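Local atomic coordinates of pectate lyase II (Xanthomonas campestris pv. campestris, PDB entry 2QX3), a protein that probably cleaves pectate, the de-esterified polygalacturonate of plant cell walls, by beta-elimination, as a secreted member of polysaccharide lyase family 1. Residues A[64-69]-A[84-89]; A[74-79]-A[100-105]. One frame throughout, in Å; residues are numbered along the deposited sequence. Where two conformers were deposited one is given.

Contact 1 of 2, residues A[64-69]-A[84-89]; sequences KTVQIK and ANFGIR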
loop_
_atom_site.group_PDB
_atom_site.type_symbol
_atom_site.label_atom_id
_atom_site.label_comp_id
_atom_site.label_asym_id
_atom_site.label_seq_id
_atom_site.Cartn_x
_atom_site.Cartn_y
_atom_site.Cartn_z
ATOM N N LYS A 64 -6.432 16.146 5.760
ATOM C CA LYS A 64 -5.137 16.712 6.106
ATOM C C LYS A 64 -4.079 15.851 5.414
ATOM O O LYS A 64 -3.841 14.696 5.801
ATOM C CB LYS A 64 -4.958 16.713 7.623
ATOM C CG LYS A 64 -5.828 17.751 8.338
ATOM C CD LYS A 64 -6.120 17.413 9.809
ATOM C CE LYS A 64 -4.930 16.877 10.576
ATOM N NZ LYS A 64 -5.249 16.470 11.992
ATOM N N THR A 65 -3.477 16.410 4.370
ATOM C CA THR A 65 -2.605 15.656 3.479
ATOM C C THR A 65 -1.380 16.479 3.087
ATOM O O THR A 65 -1.490 17.639 2.663
ATOM C CB THR A 65 -3.361 15.189 2.212
ATOM O OG1 THR A 65 -4.580 14.536 2.591
ATOM C CG2 THR A 65 -2.501 14.238 1.353
ATOM N N VAL A 66 -0.214 15.865 3.251
ATOM C CA VAL A 66 1.033 16.429 2.778
ATOM C C VAL A 66 1.239 16.003 1.329
ATOM O O VAL A 66 0.929 14.868 0.948
ATOM C CB VAL A 66 2.220 15.993 3.668
ATOM C CG1 VAL A 66 3.547 16.495 3.115
ATOM C CG2 VAL A 66 2.032 16.500 5.086
ATOM N N GLN A 67 1.765 16.921 0.526
ATOM C CA GLN A 67 1.940 16.707 -0.907
ATOM C C GLN A 67 3.387 16.825 -1.337
ATOM O O GLN A 67 4.015 17.855 -1.099
ATOM C CB GLN A 67 1.188 17.793 -1.659
ATOM C CG GLN A 67 0.124 17.300 -2.558
ATOM C CD GLN A 67 -0.507 18.428 -3.338
ATOM O OE1 GLN A 67 0.057 19.527 -3.445
ATOM N NE2 GLN A 67 -1.674 18.160 -3.909
ATOM N N ILE A 68 3.905 15.786 -1.980
ATOM C CA ILE A 68 5.135 15.905 -2.754
ATOM C C ILE A 68 4.692 15.898 -4.212
ATOM O O ILE A 68 4.295 14.861 -4.755
ATOM C CB ILE A 68 6.133 14.759 -2.487
ATOM C CG1 ILE A 68 6.603 14.777 -1.031
ATOM C CG2 ILE A 68 7.331 14.853 -3.437
ATOM C CD1 ILE A 68 7.260 13.475 -0.579
ATOM N N LYS A 69 4.734 17.074 -4.829
ATOM C CA LYS A 69 4.214 17.251 -6.173
ATOM C C LYS A 69 5.315 17.759 -7.086
ATOM O O LYS A 69 5.893 18.819 -6.840
ATOM C CB LYS A 69 3.046 18.236 -6.148
ATOM C CG LYS A 69 2.394 18.478 -7.501
ATOM C CD LYS A 69 0.999 19.069 -7.305
ATOM C CE LYS A 69 0.312 19.261 -8.629
ATOM N NZ LYS A 69 -0.884 20.134 -8.511
ATOM N N ALA A 84 1.048 10.270 13.162
ATOM C CA ALA A 84 0.479 11.254 12.251
ATOM C C ALA A 84 -1.023 11.051 12.049
ATOM O O ALA A 84 -1.487 9.928 11.800
ATOM C CB ALA A 84 1.188 11.176 10.908
ATOM N N ASN A 85 -1.775 12.141 12.155
ATOM C CA ASN A 85 -3.186 12.156 11.769
ATOM C C ASN A 85 -3.315 12.938 10.456
ATOM O O ASN A 85 -4.253 13.706 10.254
ATOM C CB ASN A 85 -4.037 12.772 12.888
ATOM C CG ASN A 85 -5.531 12.716 12.607
ATOM O OD1 ASN A 85 -6.205 13.744 12.644
ATOM N ND2 ASN A 85 -6.057 11.523 12.333
ATOM N N PHE A 86 -2.334 12.738 9.581
ATOM C CA PHE A 86 -2.360 13.265 8.232
ATOM C C PHE A 86 -1.775 12.215 7.296
ATOM O O PHE A 86 -1.055 11.311 7.745
ATOM C CB PHE A 86 -1.568 14.572 8.129
ATOM C CG PHE A 86 -0.111 14.437 8.495
ATOM C CD1 PHE A 86 0.825 13.995 7.559
ATOM C CD2 PHE A 86 0.326 14.781 9.775
ATOM C CE1 PHE A 86 2.179 13.882 7.906
ATOM C CE2 PHE A 86 1.681 14.673 10.125
ATOM C CZ PHE A 86 2.600 14.224 9.191
ATOM N N GLY A 87 -2.086 12.356 6.007
ATOM C CA GLY A 87 -1.648 11.434 4.969
ATOM C C GLY A 87 -0.633 12.091 4.051
ATOM O O GLY A 87 -0.295 13.262 4.225
ATOM N N ILE A 88 -0.148 11.325 3.078
ATOM C CA ILE A 88 0.931 11.747 2.194
ATOM C C ILE A 88 0.552 11.373 0.759
ATOM O O ILE A 88 0.143 10.230 0.497
ATOM C CB ILE A 88 2.276 11.058 2.583
ATOM C CG1 ILE A 88 2.710 11.426 4.007
ATOM C CG2 ILE A 88 3.380 11.401 1.584
ATOM C CD1 ILE A 88 3.680 10.434 4.618
ATOM N N ARG A 89 0.656 12.336 -0.152
ATOM C CA ARG A 89 0.491 12.086 -1.586
ATOM C C ARG A 89 1.801 12.377 -2.299
ATOM O O ARG A 89 2.471 13.367 -1.980
ATOM C CB ARG A 89 -0.571 13.006 -2.200
ATOM C CG ARG A 89 -2.015 12.632 -1.970
ATOM C CD ARG A 89 -2.943 13.750 -2.515
ATOM N NE ARG A 89 -3.103 13.716 -3.974
ATOM C CZ ARG A 89 -3.566 14.728 -4.715
ATOM N NH1 ARG A 89 -3.690 14.585 -6.026
ATOM N NH2 ARG A 89 -3.890 15.891 -4.160
#
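Thr65, Val66 and Gln67 pair in parallel with Gly87, Ile88 and Arg89, and four backbone hydrogen bonds carry the pairing. Gly87 N gives its hydrogen to Lys64 O at 2.9 Å, Val66 N to Gly87 O, Arg89 N to Val66 O and Ile68 N to Arg89 O, the last three each 2.8 Å long.

One polar side-chain bond lies beyond the start of the strands. A turn about the CG-CD bond of Lys64 (chi3 42°) brings NZ to 3.0 Å from Asn85 OD1, tilted from the carbonyl plane; the amide nitrogen of Asn85 is bonded to Gly105 O and Leu106 O, so both ends of this amide are engaged.

Apolar contacts differ on the two faces. On the face bearing Val66 and Ile88, Val66 CG2 lies 3.7 Å from CD1 of the Phe86 ring, which precedes the strand, carries Ala84 CB over one side and meets Tyr43 edge-to-face. On the face of Thr65 and Arg89, Thr65 CG2 rests 3.7 Å from Arg89 CG. The side chains of Gln67 and Arg89 run side by side, amide and guanidinium planes 64° apart, with two donors, Gln67 NE2 and Arg89 NH2, 3.2 Å apart and not bonded; Arg89 NH1 reaches a salt bridge with Glu119.

Ile88 also touches Ile76 of another strand. Strand over strand in parallel is the hallmark of the parallel beta-helix of pectate lyases.

Contact 2 of 2, residues A[74-79]-A[100-105]; sequences VTIKGA and QNMTIG
Gly78 lies close against the backbone of Gln100 and Asn101, and this is the tight part of the contact. Gly78 CA makes a CA-H...O contact of 3.3 Å with Asn101 O, and Met102 SD lies alongside, 3.7 Å from Gly78 N, brought there by a chain folded at both chi2 (-67°) and chi3 (-75°). Two backbone bonds flank the parallel pair Lys77-Gln100: Gln100 N to Ile76 O at 2.8 Å and Gly78 N to Gln100 O at 2.9 Å. Asn101, whose backbone is in a left-handed conformation (phi 58°), then turns the chain and takes over with its side chain: ND2 donates to Gly78 O at 3.0 Å, this acceptor lying close to the amide plane while the nitrogen stands above the plane of the glycine carbonyl.

The partly exposed side of Lys77 is looser: this side chain was modelled in two conformers, and its NZ makes no bond within the contact. Its aliphatic chain crosses that of Gln100, with CE 3.4 Å from OE1, and the bend at chi4 leaves NZ 3.6 Å from Asn101 CB. Gln100 NE2 bonds to Asp132, and Asn101 OD1 accepts from Gly325 N.

Strand 74-78 lies between, and pairs in parallel with, strands 39-43 and 97-105, with strand 129-137 next beyond; Ile76 CG2 packs 4.3 Å from Met102 SD.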
loop_
_atom_site.group_PDB
_atom_site.type_symbol
_atom_site.label_atom_id
_atom_site.label_comp_id
_atom_site.label_asym_id
_atom_site.label_seq_id
_atom_site.Cartn_x
_atom_site.Cartn_y
_atom_site.Cartn_z
ATOM N N VAL A 74 13.408 12.522 -2.146
ATOM C CA VAL A 74 12.839 12.872 -0.850
ATOM C C VAL A 74 12.652 11.636 0.022
ATOM O O VAL A 74 12.070 10.642 -0.411
ATOM C CB VAL A 74 11.486 13.591 -1.003
ATOM C CG1 VAL A 74 10.917 13.946 0.363
ATOM C CG2 VAL A 74 11.641 14.836 -1.863
ATOM N N THR A 75 13.149 11.704 1.253
ATOM C CA THR A 75 12.747 10.768 2.295
ATOM C C THR A 75 11.827 11.436 3.311
ATOM O O THR A 75 12.147 12.497 3.849
ATOM C CB THR A 75 13.967 10.181 3.028
ATOM O OG1 THR A 75 14.845 9.560 2.081
ATOM C CG2 THR A 75 13.527 9.150 4.056
ATOM N N ILE A 76 10.685 10.808 3.571
ATOM C CA ILE A 76 9.881 11.136 4.735
ATOM C C ILE A 76 9.999 9.982 5.711
ATOM O O ILE A 76 9.597 8.853 5.400
ATOM C CB ILE A 76 8.397 11.366 4.383
ATOM C CG1 ILE A 76 8.258 12.582 3.457
ATOM C CG2 ILE A 76 7.568 11.559 5.654
ATOM C CD1 ILE A 76 6.886 12.738 2.837
ATOM N N LYS A 77 10.560 10.249 6.887
ATOM C CA LYS A 77 10.683 9.223 7.914
ATOM C C LYS A 77 10.134 9.664 9.270
ATOM O O LYS A 77 10.442 10.768 9.737
ATOM C CB LYS A 77 12.135 8.759 8.049
ATOM C CG LYS A 77 12.263 7.453 8.809
ATOM C CD LYS A 77 13.633 6.831 8.657
ATOM C CE LYS A 77 13.690 5.522 9.414
ATOM N NZ LYS A 77 13.205 5.678 10.804
ATOM N N GLY A 78 9.342 8.794 9.895
ATOM C CA GLY A 78 8.842 9.046 11.224
ATOM C C GLY A 78 9.926 8.716 12.228
ATOM O O GLY A 78 10.598 7.689 12.115
ATOM N N ALA A 79 10.114 9.601 13.203
ATOM C CA ALA A 79 10.905 9.256 14.380
ATOM C C ALA A 79 10.199 8.118 15.137
ATOM O O ALA A 79 8.994 7.895 14.954
ATOM C CB ALA A 79 11.080 10.477 15.270
ATOM N N GLN A 100 8.763 6.145 5.234
ATOM C CA GLN A 100 9.231 5.120 6.158
ATOM C C GLN A 100 8.925 5.437 7.611
ATOM O O GLN A 100 8.979 6.591 8.021
ATOM C CB GLN A 100 10.740 4.966 5.984
ATOM C CG GLN A 100 11.329 3.678 6.497
ATOM C CD GLN A 100 12.769 3.534 6.061
ATOM O OE1 GLN A 100 13.555 4.468 6.202
ATOM N NE2 GLN A 100 13.126 2.367 5.524
ATOM N N ASN A 101 8.603 4.395 8.380
ATOM C CA ASN A 101 8.402 4.491 9.833
ATOM C C ASN A 101 7.316 5.484 10.266
ATOM O O ASN A 101 7.377 6.053 11.369
ATOM C CB ASN A 101 9.745 4.739 10.564
ATOM C CG ASN A 101 9.775 4.112 11.958
ATOM O OD1 ASN A 101 9.407 2.951 12.137
ATOM N ND2 ASN A 101 10.195 4.888 12.951
ATOM N N MET A 102 6.315 5.682 9.403
ATOM C CA MET A 102 5.193 6.557 9.725
ATOM C C MET A 102 4.038 5.750 10.310
ATOM O O MET A 102 3.717 4.662 9.823
ATOM C CB MET A 102 4.716 7.338 8.488
ATOM C CG MET A 102 5.678 8.430 7.991
ATOM S SD MET A 102 5.851 9.818 9.139
ATOM C CE MET A 102 4.305 10.707 8.911
ATOM N N THR A 103 3.430 6.272 11.371
ATOM C CA THR A 103 2.195 5.693 11.906
ATOM C C THR A 103 1.091 6.668 11.558
ATOM O O THR A 103 1.095 7.823 12.030
ATOM C CB THR A 103 2.253 5.469 13.428
ATOM O OG1 THR A 103 3.297 4.535 13.741
ATOM C CG2 THR A 103 0.908 4.936 13.948
ATOM N N ILE A 104 0.165 6.205 10.723
ATOM C CA ILE A 104 -0.860 7.047 10.116
ATOM C C ILE A 104 -2.231 6.434 10.386
ATOM O O ILE A 104 -2.557 5.367 9.855
ATOM C CB ILE A 104 -0.630 7.179 8.585
ATOM C CG1 ILE A 104 0.754 7.776 8.282
ATOM C CG2 ILE A 104 -1.745 7.995 7.918
ATOM C CD1 ILE A 104 1.196 7.608 6.835
ATOM N N GLY A 105 -3.039 7.114 11.201
ATOM C CA GLY A 105 -4.331 6.573 11.590
ATOM C C GLY A 105 -5.510 7.526 11.596
ATOM O O GLY A 105 -5.357 8.736 11.807
#

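From the N terminus, the chain runs up strand 65-69, turns into strand 74-78, then enters 84-89 and finally 100-105. Contact 1 closes the loop between 69 and 84, which contains the first segment of contact 2; contact 2 closes the loop between 79 and 100, which contains the second segment of contact 1. The two therefore cross, as expected when successive coils of a beta-helix stack on two of its faces. Their centres are about 11 Å apart. Across the interior Ile68 CD1 packs 3.5 Å from Ile76 CD1, tying the two faces together, while a probable bond of 2.7 Å from Ala84 N to Thr103 O joins the second segments of the two contacts, one coil to the next.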